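Local coordinates for competence protein PILN (Thermus thermophilus, PDB 4BHQ), which probably helps build the inner-membrane platform that initiates type IV pilus biogenesis, its periplasmic domain forming a dimer, at residues R70-L75 with L118-R123; E86-L91 with G99-V104; R123-E126 with R130-I133. All blocks are in the same frame, centred on the assembly; numbering follows the deposited sequence.

Contact 1 (R70-L75 with L118-R123); sequences RLEVAL and LVRFIR
Glu72 and Arg120 reach each other through complementary torsions. Glu72 CG sits between the backbone N and the carbonyl carbon (chi1 59°) and the chain then runs out extended, whereas Arg120 is bent at chi3, which turns its guanidinium back toward the carboxylate. The grip is side-on and two-pronged. Arg120 NE lies 3.0 Å from Glu72 OE2, on that oxygen's syn lone pair and in the guanidinium plane, in a nearly straight bond (165°). Arg120 NH2 completes the salt bridge at Glu72 OE1, also on the syn side but tilted out of the carboxylate plane; the 2.5 Å between them is unusually short and its exact length doubtful. The two flat groups are nearly coplanar. With both oxygens held, rotation of the carboxylate is restrained, and an alanine at Glu72 would probably leave the Arg120 guanidinium without its carboxylate mate and set it free to swing. Below this bridge the contact is apolar. Phe121 carries CG anti to the backbone N (chi1 -176°), which aims the ring at Val73, whose CG1 meets it obliquely at 3.8 Å from Phe121 CD2. Val73 CG2 rests 4.1 Å from Phe121 CB. Leu75 CD2 adds a looser touch, 4.3 Å from Phe121 CZ. Phe125 and Phe149 also meet the Phe121 ring, and Ile64 of the second subunit packs on it and on Leu75. The buried Phe121 ring and the more exposed salt bridge join strand 73-82, an edge strand of the sheet within this chain, to helix 115-124, the helix of a split beta-alpha-beta unit packed on the antiparallel sheet of an alpha+beta domain.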
ATOM      1  N   ARG A  70     -10.901   3.650  11.575  1.00 37.95           N
ATOM      2  CA  ARG A  70     -10.126   4.877  11.499  1.00 41.33           C
ATOM      3  C   ARG A  70      -8.895   4.868  10.571  1.00 41.54           C
ATOM      4  O   ARG A  70      -8.450   3.820  10.108  1.00 39.64           O
ATOM      5  CB  ARG A  70      -9.780   5.345  12.894  1.00 54.08           C
ATOM      6  CG  ARG A  70      -8.667   4.606  13.565  1.00 58.24           C
ATOM      7  CD  ARG A  70      -8.406   5.384  14.870  1.00 69.39           C
ATOM      8  NE  ARG A  70      -9.203   4.857  15.973  1.00 70.84           N
ATOM      9  CZ  ARG A  70      -8.693   4.157  16.989  1.00 78.71           C
ATOM     10  NH1 ARG A  70      -7.369   3.934  17.052  1.00 74.86           N
ATOM     11  NH2 ARG A  70      -9.505   3.678  17.939  1.00 73.70           N
ATOM     12  N   LEU A  71      -8.399   6.057  10.239  1.00 33.07           N
ATOM     13  CA  LEU A  71      -7.227   6.165   9.362  1.00 25.44           C
ATOM     14  C   LEU A  71      -6.395   7.377   9.796  1.00 25.39           C
ATOM     15  O   LEU A  71      -6.620   8.476   9.299  1.00 21.29           O
ATOM     16  CB  LEU A  71      -7.712   6.336   7.906  1.00 24.40           C
ATOM     17  CG  LEU A  71      -6.655   6.300   6.794  1.00 23.53           C
ATOM     18  CD1 LEU A  71      -5.995   4.925   6.786  1.00 20.25           C
ATOM     19  CD2 LEU A  71      -7.357   6.595   5.477  1.00 20.16           C
ATOM     20  N   GLU A  72      -5.439   7.203  10.692  1.00 21.95           N
ATOM     21  CA  GLU A  72      -4.786   8.372  11.246  1.00 25.76           C
ATOM     22  C   GLU A  72      -3.750   8.991  10.302  1.00 22.64           C
ATOM     23  O   GLU A  72      -3.395  10.147  10.464  1.00 22.71           O
ATOM     24  CB  GLU A  72      -4.204   8.096  12.665  1.00 30.74           C
ATOM     25  CG  GLU A  72      -3.164   6.967  12.742  1.00 32.57           C
ATOM     26  CD  GLU A  72      -2.453   6.928  14.119  1.00 39.66           C
ATOM     27  OE1 GLU A  72      -3.069   7.405  15.118  1.00 37.25           O
ATOM     28  OE2 GLU A  72      -1.265   6.513  14.190  1.00 30.81           O
ATOM     29  N   VAL A  73      -3.263   8.192   9.371  1.00 21.53           N
ATOM     30  CA  VAL A  73      -2.419   8.619   8.255  1.00 21.68           C
ATOM     31  C   VAL A  73      -2.999   8.142   6.926  1.00 22.06           C
ATOM     32  O   VAL A  73      -3.182   6.920   6.682  1.00 22.18           O
ATOM     33  CB  VAL A  73      -0.985   8.120   8.400  1.00 23.79           C
ATOM     34  CG1 VAL A  73      -0.182   8.433   7.129  1.00 21.84           C
ATOM     35  CG2 VAL A  73      -0.324   8.820   9.616  1.00 22.38           C
ATOM     36  N   ALA A  74      -3.332   9.094   6.069  1.00 18.71           N
ATOM     37  CA  ALA A  74      -3.830   8.738   4.718  1.00 20.71           C
ATOM     38  C   ALA A  74      -2.797   9.072   3.683  1.00 23.69           C
ATOM     39  O   ALA A  74      -2.253  10.201   3.663  1.00 20.35           O
ATOM     40  CB  ALA A  74      -5.131   9.486   4.457  1.00 22.44           C
ATOM     41  N   LEU A  75      -2.524   8.135   2.770  1.00 22.23           N
ATOM     42  CA  LEU A  75      -1.566   8.437   1.724  1.00 23.39           C
ATOM     43  C   LEU A  75      -2.281   9.038   0.504  1.00 21.82           C
ATOM     44  O   LEU A  75      -3.382   8.639   0.166  1.00 23.43           O
ATOM     45  CB  LEU A  75      -0.712   7.176   1.401  1.00 21.83           C
ATOM     46  CG  LEU A  75       0.024   6.637   2.681  1.00 24.28           C
ATOM     47  CD1 LEU A  75       0.669   5.312   2.415  1.00 21.43           C
ATOM     48  CD2 LEU A  75       1.137   7.646   3.043  1.00 24.66           C
ATOM     49  N   LEU A 118       1.769  11.380  12.901  1.00 22.19           N
ATOM     50  CA  LEU A 118       2.930  11.551  11.987  1.00 22.66           C
ATOM     51  C   LEU A 118       4.207  10.965  12.620  1.00 23.86           C
ATOM     52  O   LEU A 118       4.971  10.224  11.980  1.00 23.34           O
ATOM     53  CB  LEU A 118       3.123  13.056  11.675  1.00 23.44           C
ATOM     54  CG  LEU A 118       4.360  13.370  10.820  1.00 28.61           C
ATOM     55  CD1 LEU A 118       4.345  12.563   9.516  1.00 28.79           C
ATOM     56  CD2 LEU A 118       4.350  14.874  10.565  1.00 35.69           C
ATOM     57  N   VAL A 119       4.424  11.288  13.883  1.00 21.25           N
ATOM     58  CA  VAL A 119       5.599  10.735  14.588  1.00 24.31           C
ATOM     59  C   VAL A 119       5.564   9.203  14.667  1.00 20.43           C
ATOM     60  O   VAL A 119       6.570   8.544  14.408  1.00 20.84           O
ATOM     61  CB  VAL A 119       5.703  11.335  16.037  1.00 25.64           C
ATOM     62  CG1 VAL A 119       6.736  10.608  16.822  1.00 25.59           C
ATOM     63  CG2 VAL A 119       6.035  12.817  15.958  1.00 25.67           C
ATOM     64  N   ARG A 120       4.415   8.634  14.998  1.00 20.73           N
ATOM     65  CA  ARG A 120       4.286   7.134  14.953  1.00 24.16           C
ATOM     66  C   ARG A 120       4.582   6.536  13.576  1.00 20.88           C
ATOM     67  O   ARG A 120       5.214   5.487  13.471  1.00 22.80           O
ATOM     68  CB  ARG A 120       2.884   6.698  15.377  1.00 24.63           C
ATOM     69  CG  ARG A 120       2.574   6.973  16.871  1.00 35.84           C
ATOM     70  CD  ARG A 120       1.255   6.315  17.348  1.00 31.22           C
ATOM     71  NE  ARG A 120       0.055   6.972  16.801  1.00 34.33           N
ATOM     72  CZ  ARG A 120      -0.618   7.929  17.458  1.00 34.24           C
ATOM     73  NH1 ARG A 120      -0.232   8.341  18.665  1.00 32.59           N
ATOM     74  NH2 ARG A 120      -1.695   8.486  16.938  1.00 35.45           N
ATOM     75  N   PHE A 121       4.165   7.234  12.515  1.00 21.80           N
ATOM     76  CA  PHE A 121       4.393   6.744  11.132  1.00 20.82           C
ATOM     77  C   PHE A 121       5.867   6.778  10.861  1.00 25.68           C
ATOM     78  O   PHE A 121       6.465   5.772  10.362  1.00 22.95           O
ATOM     79  CB  PHE A 121       3.623   7.649  10.115  1.00 22.04           C
ATOM     80  CG  PHE A 121       3.720   7.166   8.685  1.00 22.33           C
ATOM     81  CD1 PHE A 121       4.819   7.527   7.875  1.00 21.97           C
ATOM     82  CD2 PHE A 121       2.736   6.299   8.164  1.00 20.77           C
ATOM     83  CE1 PHE A 121       4.904   7.070   6.548  1.00 23.30           C
ATOM     84  CE2 PHE A 121       2.794   5.853   6.825  1.00 21.43           C
ATOM     85  CZ  PHE A 121       3.885   6.237   6.010  1.00 21.18           C
ATOM     86  N   ILE A 122       6.501   7.915  11.175  1.00 21.80           N
ATOM     87  CA  ILE A 122       7.937   8.029  10.913  1.00 21.60           C
ATOM     88  C   ILE A 122       8.695   6.954  11.688  1.00 23.50           C
ATOM     89  O   ILE A 122       9.565   6.243  11.105  1.00 25.01           O
ATOM     90  CB  ILE A 122       8.472   9.412  11.280  1.00 25.56           C
ATOM     91  CG1 ILE A 122       7.865  10.476  10.362  1.00 25.22           C
ATOM     92  CG2 ILE A 122      10.003   9.427  11.191  1.00 26.64           C
ATOM     93  CD1 ILE A 122       8.115  11.901  10.855  1.00 24.29           C
ATOM     94  N   ARG A 123       8.366   6.794  12.959  1.00 23.98           N
ATOM     95  CA  ARG A 123       9.143   5.846  13.828  1.00 27.77           C
ATOM     96  C   ARG A 123       8.974   4.407  13.368  1.00 30.72           C
ATOM     97  O   ARG A 123       9.889   3.621  13.520  1.00 30.05           O
ATOM     98  CB  ARG A 123       8.716   5.953  15.315  1.00 28.35           C
ATOM     99  CG  ARG A 123       9.282   7.221  15.969  1.00 36.40           C
ATOM    100  CD  ARG A 123       9.000   7.256  17.489  1.00 48.17           C
ATOM    101  NE  ARG A 123       9.391   8.523  18.146  1.00 46.23           N
ATOM    102  CZ  ARG A 123       8.796   9.040  19.241  1.00 53.57           C
ATOM    103  NH1 ARG A 123       7.789   8.408  19.854  1.00 52.31           N
ATOM    104  NH2 ARG A 123       9.206  10.205  19.742  1.00 54.71           N
TER

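Contact 2 (E86-L91 with G99-V104); sequences EEAARL and GKRIRV
Ala89 CB lies over one face of the Arg101 guanidinium, offset toward its rim and 3.8 Å from Arg101 NH2, while the Ala88 carbonyl carbon approaches the same group obliquely. The flat cation is therefore laid along the backbone of helix 85-93, which here docks on the start of strand 102-112 in a strand-helix-strand connection whose two strands, 73-82 and 102-112, are antiparallel neighbours in the sheet. Arg101 gets there by an extended start, with CG anti to the backbone N (chi1 176°), followed by a bend at chi3 that swings NE and CZ over Ala89. On the way its aliphatic part brushes the helix: Arg101 CG is 3.7 Å from Ala88 CB. That methyl is buried and also lies against the backbone, 3.3 Å from Ile102 O. The small side chains of Ala88 and Ala89 allow this close approach, with the CA atoms of Ala88 and Arg101 5.6 Å apart. Ile102 turns the rest of its side chain away from the helix, onto Tyr97 and Thr156. Just beyond, Arg103 and Val104 both face Val155 in a classic beta bulge, where the chain turns a corner; Arg103 packs on Tyr56 and Val104 on Trp53 of the second subunit. A water bridges the helix and the incoming chain. It accepts a hydrogen bond from Ile102 N at 3.0 Å, and it sits 2.9 Å from Ala88 O and 3.2 Å from Lys100 O.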
ATOM      1  N   GLU A  86      25.076   1.757  -8.026  1.00 53.71           N
ATOM      2  CA  GLU A  86      25.859   2.980  -7.828  1.00 54.52           C
ATOM      3  C   GLU A  86      25.125   3.925  -6.922  1.00 52.49           C
ATOM      4  O   GLU A  86      25.715   4.498  -6.004  1.00 54.99           O
ATOM      5  CB  GLU A  86      26.104   3.691  -9.162  1.00 55.39           C
ATOM      6  CG  GLU A  86      27.162   3.045 -10.045  1.00 61.17           C
ATOM      7  CD  GLU A  86      26.672   2.811 -11.459  1.00 65.79           C
ATOM      8  OE1 GLU A  86      25.449   2.697 -11.636  1.00 66.20           O
ATOM      9  OE2 GLU A  86      27.499   2.697 -12.390  1.00 73.74           O
ATOM     10  N   GLU A  87      23.825   4.098  -7.175  1.00 50.61           N
ATOM     11  CA  GLU A  87      23.084   5.068  -6.380  1.00 52.88           C
ATOM     12  C   GLU A  87      22.968   4.546  -4.943  1.00 46.70           C
ATOM     13  O   GLU A  87      23.186   5.301  -3.958  1.00 44.70           O
ATOM     14  CB  GLU A  87      21.751   5.454  -7.013  1.00 46.43           C
ATOM     15  CG  GLU A  87      21.013   6.520  -6.208  1.00 49.15           C
ATOM     16  CD  GLU A  87      19.695   6.956  -6.867  1.00 46.07           C
ATOM     17  OE1 GLU A  87      19.307   6.351  -7.876  1.00 46.38           O
ATOM     18  OE2 GLU A  87      19.056   7.909  -6.392  1.00 44.43           O
ATOM     19  N   ALA A  88      22.693   3.250  -4.822  1.00 39.08           N
ATOM     20  CA  ALA A  88      22.587   2.663  -3.481  1.00 40.23           C
ATOM     21  C   ALA A  88      23.891   2.806  -2.732  1.00 40.88           C
ATOM     22  O   ALA A  88      23.907   3.149  -1.537  1.00 41.74           O
ATOM     23  CB  ALA A  88      22.216   1.183  -3.600  1.00 46.41           C
ATOM     24  N   ALA A  89      25.011   2.544  -3.425  1.00 49.01           N
ATOM     25  CA  ALA A  89      26.346   2.769  -2.823  1.00 50.55           C
ATOM     26  C   ALA A  89      26.596   4.243  -2.373  1.00 47.15           C
ATOM     27  O   ALA A  89      26.968   4.486  -1.237  1.00 52.46           O
ATOM     28  CB  ALA A  89      27.421   2.298  -3.782  1.00 50.38           C
ATOM     29  N   ARG A  90      26.312   5.216  -3.240  1.00 43.75           N
ATOM     30  CA  ARG A  90      26.398   6.633  -2.862  1.00 40.72           C
ATOM     31  C   ARG A  90      25.491   7.033  -1.718  1.00 42.18           C
ATOM     32  O   ARG A  90      25.909   7.809  -0.829  1.00 47.51           O
ATOM     33  CB  ARG A  90      26.070   7.539  -4.051  1.00 48.88           C
ATOM     34  CG  ARG A  90      27.087   7.540  -5.175  1.00 52.35           C
ATOM     35  CD  ARG A  90      26.914   8.736  -6.138  1.00 50.54           C
ATOM     36  NE  ARG A  90      25.591   8.817  -6.781  1.00 48.18           N
ATOM     37  CZ  ARG A  90      25.198   8.061  -7.807  1.00 55.35           C
ATOM     38  NH1 ARG A  90      26.018   7.147  -8.347  1.00 56.81           N
ATOM     39  NH2 ARG A  90      23.974   8.210  -8.302  1.00 55.47           N
ATOM     40  N   LEU A  91      24.233   6.564  -1.729  1.00 36.61           N
ATOM     41  CA  LEU A  91      23.293   6.898  -0.601  1.00 34.72           C
ATOM     42  C   LEU A  91      23.809   6.316   0.697  1.00 30.52           C
ATOM     43  O   LEU A  91      23.704   6.960   1.753  1.00 39.30           O
ATOM     44  CB  LEU A  91      21.876   6.335  -0.828  1.00 36.34           C
ATOM     45  CG  LEU A  91      21.051   7.099  -1.875  1.00 42.97           C
ATOM     46  CD1 LEU A  91      19.648   6.477  -2.020  1.00 37.03           C
ATOM     47  CD2 LEU A  91      20.961   8.558  -1.460  1.00 40.98           C
ATOM     48  N   GLY A  99      22.779   4.591   6.485  1.00 44.75           N
ATOM     49  CA  GLY A  99      23.793   3.806   5.787  1.00 40.69           C
ATOM     50  C   GLY A  99      23.425   2.403   5.384  1.00 41.83           C
ATOM     51  O   GLY A  99      24.261   1.671   4.872  1.00 45.16           O
ATOM     52  N   LYS A 100      22.162   2.017   5.546  1.00 43.21           N
ATOM     53  CA  LYS A 100      21.684   0.786   4.927  1.00 41.08           C
ATOM     54  C   LYS A 100      21.747   0.885   3.396  1.00 42.91           C
ATOM     55  O   LYS A 100      21.601   1.979   2.834  1.00 38.94           O
ATOM     56  CB  LYS A 100      20.275   0.489   5.370  1.00 40.00           C
ATOM     57  CG  LYS A 100      20.101   0.547   6.858  1.00 40.54           C
ATOM     58  CD  LYS A 100      18.669   0.275   7.243  1.00 40.27           C
ATOM     59  CE  LYS A 100      18.513   0.581   8.733  1.00 48.23           C
ATOM     60  NZ  LYS A 100      17.364  -0.138   9.335  1.00 54.14           N
ATOM     61  N   ARG A 101      22.025  -0.231   2.742  1.00 44.19           N
ATOM     62  CA  ARG A 101      22.066  -0.229   1.321  1.00 54.93           C
ATOM     63  C   ARG A 101      20.681  -0.660   0.806  1.00 51.16           C
ATOM     64  O   ARG A 101      20.272  -1.830   0.839  1.00 51.00           O
ATOM     65  CB  ARG A 101      23.233  -1.025   0.686  1.00 57.06           C
ATOM     66  CG  ARG A 101      23.136  -1.056  -0.852  1.00 66.24           C
ATOM     67  CD  ARG A 101      24.431  -1.450  -1.607  1.00 79.70           C
ATOM     68  NE  ARG A 101      25.658  -0.760  -1.154  1.00 74.18           N
ATOM     69  CZ  ARG A 101      26.886  -1.041  -1.594  1.00 78.74           C
ATOM     70  NH1 ARG A 101      27.079  -1.990  -2.510  1.00 75.90           N
ATOM     71  NH2 ARG A 101      27.936  -0.385  -1.106  1.00 82.09           N
ATOM     72  N   ILE A 102      20.018   0.356   0.260  1.00 42.01           N
ATOM     73  CA  ILE A 102      18.654   0.312  -0.140  1.00 34.03           C
ATOM     74  C   ILE A 102      18.572  -0.282  -1.511  1.00 36.11           C
ATOM     75  O   ILE A 102      19.402  -0.016  -2.380  1.00 38.51           O
ATOM     76  CB  ILE A 102      18.068   1.756  -0.051  1.00 35.62           C
ATOM     77  CG1 ILE A 102      18.111   2.204   1.404  1.00 29.70           C
ATOM     78  CG2 ILE A 102      16.652   1.860  -0.549  1.00 33.65           C
ATOM     79  CD1 ILE A 102      17.545   1.160   2.313  1.00 36.14           C
ATOM     80  N   ARG A 103      17.518  -1.052  -1.730  1.00 35.49           N
ATOM     81  CA  ARG A 103      17.261  -1.616  -3.045  1.00 33.09           C
ATOM     82  C   ARG A 103      16.069  -0.895  -3.765  1.00 34.21           C
ATOM     83  O   ARG A 103      16.071  -0.676  -4.974  1.00 27.60           O
ATOM     84  CB  ARG A 103      17.038  -3.107  -2.834  1.00 38.19           C
ATOM     85  CG  ARG A 103      16.846  -3.879  -4.121  1.00 49.41           C
ATOM     86  CD  ARG A 103      18.127  -3.856  -4.944  1.00 63.38           C
ATOM     87  NE  ARG A 103      17.931  -4.505  -6.238  1.00 73.36           N
ATOM     88  CZ  ARG A 103      18.615  -4.225  -7.335  1.00 76.04           C
ATOM     89  NH1 ARG A 103      19.566  -3.295  -7.328  1.00 89.43           N
ATOM     90  NH2 ARG A 103      18.336  -4.876  -8.445  1.00 91.20           N
ATOM     91  N   VAL A 104      15.051  -0.534  -2.985  1.00 30.20           N
ATOM     92  CA  VAL A 104      13.896   0.149  -3.519  1.00 29.16           C
ATOM     93  C   VAL A 104      13.545   1.396  -2.680  1.00 23.80           C
ATOM     94  O   VAL A 104      13.646   1.387  -1.460  1.00 24.86           O
ATOM     95  CB  VAL A 104      12.669  -0.807  -3.586  1.00 27.91           C
ATOM     96  CG1 VAL A 104      11.406  -0.023  -3.771  1.00 27.77           C
ATOM     97  CG2 VAL A 104      12.848  -1.783  -4.790  1.00 30.06           C
TER
HETATM   98  O   HOH W   1      21.367   2.991  -0.223  1.00 35.51           O

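Contact 3 (R123-E126 with R130-I133); sequences RAFE and RFGI
Phe125 points the edge of its ring at the face of Phe131 in an offset edge-to-face pair, the planes at 73° and the centroids 5.6 Å apart. The pair closes the short turn from helix 115-124 into strand 131-141, the second strand of a split beta-alpha-beta crossover. Phe125 CD1 makes the nearest approach, 3.8 Å from Phe131 CD2, which lies near the plane of the Phe125 ring. Both phenylalanines put CG anti to the carbonyl carbon (chi1 -69° and -66°), which brings the rings together over Val153 of strand 146-156. Phe60 of the second subunit meets the Phe125 ring as well, placing the aromatic cluster at the dimer interface. Nearer the backbone, Phe125 CB packs against Ile133 CB at 3.7 Å. Ile133 CG2 also touches Glu126, 3.6 Å from its CG, the two side chains crossing at about a right angle. Phe131 O lies close to the like acceptor Phe125 O. A single water links the outer ends: its approach to Ile133 O is suspiciously short, but it donates a sound hydrogen bond to Glu126 OE2 at 2.9 Å.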
ATOM      1  N   ARG A 123       8.366   6.794  12.959  1.00 23.98           N
ATOM      2  CA  ARG A 123       9.143   5.846  13.828  1.00 27.77           C
ATOM      3  C   ARG A 123       8.974   4.407  13.368  1.00 30.72           C
ATOM      4  O   ARG A 123       9.889   3.621  13.520  1.00 30.05           O
ATOM      5  CB  ARG A 123       8.716   5.953  15.315  1.00 28.35           C
ATOM      6  CG  ARG A 123       9.282   7.221  15.969  1.00 36.40           C
ATOM      7  CD  ARG A 123       9.000   7.256  17.489  1.00 48.17           C
ATOM      8  NE  ARG A 123       9.391   8.523  18.146  1.00 46.23           N
ATOM      9  CZ  ARG A 123       8.796   9.040  19.241  1.00 53.57           C
ATOM     10  NH1 ARG A 123       7.789   8.408  19.854  1.00 52.31           N
ATOM     11  NH2 ARG A 123       9.206  10.205  19.742  1.00 54.71           N
ATOM     12  N   ALA A 124       7.791   4.057  12.813  1.00 26.06           N
ATOM     13  CA  ALA A 124       7.615   2.665  12.294  1.00 25.51           C
ATOM     14  C   ALA A 124       8.708   2.329  11.331  1.00 27.22           C
ATOM     15  O   ALA A 124       9.111   1.173  11.208  1.00 28.24           O
ATOM     16  CB  ALA A 124       6.237   2.490  11.587  1.00 20.62           C
ATOM     17  N   PHE A 125       9.174   3.326  10.547  1.00 21.60           N
ATOM     18  CA  PHE A 125      10.177   2.988   9.535  1.00 23.56           C
ATOM     19  C   PHE A 125      11.633   3.143  10.027  1.00 31.44           C
ATOM     20  O   PHE A 125      12.565   2.972   9.267  1.00 34.30           O
ATOM     21  CB  PHE A 125       9.920   3.827   8.263  1.00 22.27           C
ATOM     22  CG  PHE A 125       8.649   3.405   7.562  1.00 20.80           C
ATOM     23  CD1 PHE A 125       8.637   2.293   6.733  1.00 19.68           C
ATOM     24  CD2 PHE A 125       7.424   4.049   7.856  1.00 19.87           C
ATOM     25  CE1 PHE A 125       7.439   1.897   6.096  1.00 20.76           C
ATOM     26  CE2 PHE A 125       6.256   3.657   7.238  1.00 18.02           C
ATOM     27  CZ  PHE A 125       6.236   2.568   6.384  1.00 19.34           C
ATOM     28  N   GLU A 126      11.807   3.478  11.296  1.00 33.07           N
ATOM     29  CA  GLU A 126      13.151   3.619  11.846  1.00 43.28           C
ATOM     30  C   GLU A 126      13.558   2.438  12.703  1.00 42.33           C
ATOM     31  O   GLU A 126      14.725   2.192  12.865  1.00 51.94           O
ATOM     32  CB  GLU A 126      13.226   4.895  12.684  1.00 43.52           C
ATOM     33  CG  GLU A 126      13.416   6.095  11.823  1.00 38.99           C
ATOM     34  CD  GLU A 126      13.610   7.359  12.630  1.00 50.69           C
ATOM     35  OE1 GLU A 126      13.354   7.345  13.882  1.00 46.30           O
ATOM     36  OE2 GLU A 126      14.038   8.369  11.970  1.00 46.53           O
ATOM     37  N   ARG A 130      14.936  -3.564   7.997  1.00 36.29           N
ATOM     38  CA  ARG A 130      14.711  -3.640   6.561  1.00 36.03           C
ATOM     39  C   ARG A 130      14.400  -2.228   5.917  1.00 28.70           C
ATOM     40  O   ARG A 130      14.423  -2.074   4.727  1.00 29.52           O
ATOM     41  CB  ARG A 130      13.623  -4.663   6.359  1.00 42.23           C
ATOM     42  CG  ARG A 130      13.292  -4.920   4.914  1.00 51.95           C
ATOM     43  CD  ARG A 130      13.670  -6.327   4.450  1.00 48.20           C
ATOM     44  NE  ARG A 130      13.280  -6.474   3.035  1.00 55.59           N
ATOM     45  CZ  ARG A 130      12.078  -6.921   2.649  1.00 55.34           C
ATOM     46  NH1 ARG A 130      11.193  -7.284   3.587  1.00 51.48           N
ATOM     47  NH2 ARG A 130      11.777  -7.035   1.343  1.00 48.52           N
ATOM     48  N   PHE A 131      14.103  -1.237   6.771  1.00 23.37           N
ATOM     49  CA  PHE A 131      13.625   0.071   6.329  1.00 25.77           C
ATOM     50  C   PHE A 131      14.415   1.225   6.889  1.00 26.50           C
ATOM     51  O   PHE A 131      15.002   1.113   7.951  1.00 24.59           O
ATOM     52  CB  PHE A 131      12.141   0.267   6.773  1.00 24.62           C
ATOM     53  CG  PHE A 131      11.193  -0.684   6.093  1.00 22.06           C
ATOM     54  CD1 PHE A 131      10.951  -1.924   6.648  1.00 23.28           C
ATOM     55  CD2 PHE A 131      10.597  -0.348   4.882  1.00 20.18           C
ATOM     56  CE1 PHE A 131      10.119  -2.829   5.992  1.00 25.88           C
ATOM     57  CE2 PHE A 131       9.726  -1.245   4.250  1.00 19.62           C
ATOM     58  CZ  PHE A 131       9.515  -2.501   4.819  1.00 18.91           C
ATOM     59  N   GLY A 132      14.472   2.319   6.114  1.00 24.68           N
ATOM     60  CA  GLY A 132      14.929   3.606   6.595  1.00 24.16           C
ATOM     61  C   GLY A 132      13.884   4.604   6.123  1.00 26.52           C
ATOM     62  O   GLY A 132      13.083   4.306   5.212  1.00 21.31           O
ATOM     63  N   ILE A 133      13.883   5.782   6.717  1.00 23.60           N
ATOM     64  CA  ILE A 133      12.968   6.841   6.271  1.00 22.77           C
ATOM     65  C   ILE A 133      13.726   8.173   6.240  1.00 26.31           C
ATOM     66  O   ILE A 133      14.534   8.462   7.151  1.00 26.60           O
ATOM     67  CB  ILE A 133      11.711   6.875   7.153  1.00 21.02           C
ATOM     68  CG1 ILE A 133      10.717   7.919   6.620  1.00 21.91           C
ATOM     69  CG2 ILE A 133      12.077   7.122   8.629  1.00 27.20           C
ATOM     70  CD1 ILE A 133       9.288   7.814   7.138  1.00 23.35           C
TER
HETATM   71  O   HOH W   2      15.324   8.986   9.496  1.00 42.54           O

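Contact 1 uses helix 115-124 itself, contact 3 its C-terminal end and the turn after it; they share Arg123, and their centres are 13 Å apart. Ile122 O of contact 1 touches Ile133 CG2 of contact 3 at 3.6 Å. Contact 1 joins the helix to strand 73-82, while this touch and contact 3 join it and its end to strand 131-141, the two edge strands within the chain. Contact 2 sits farther off, its centre 25 Å from that of contact 1 and 15 Å from that of contact 3, which it meets through Lys100 NZ and Phe131 O, a probable hydrogen bond of 3.0 Å. All three reach the second subunit. A bound magnesium ion lies about 9 Å from the Leu75 side chain and about 14 Å from that of Ile133.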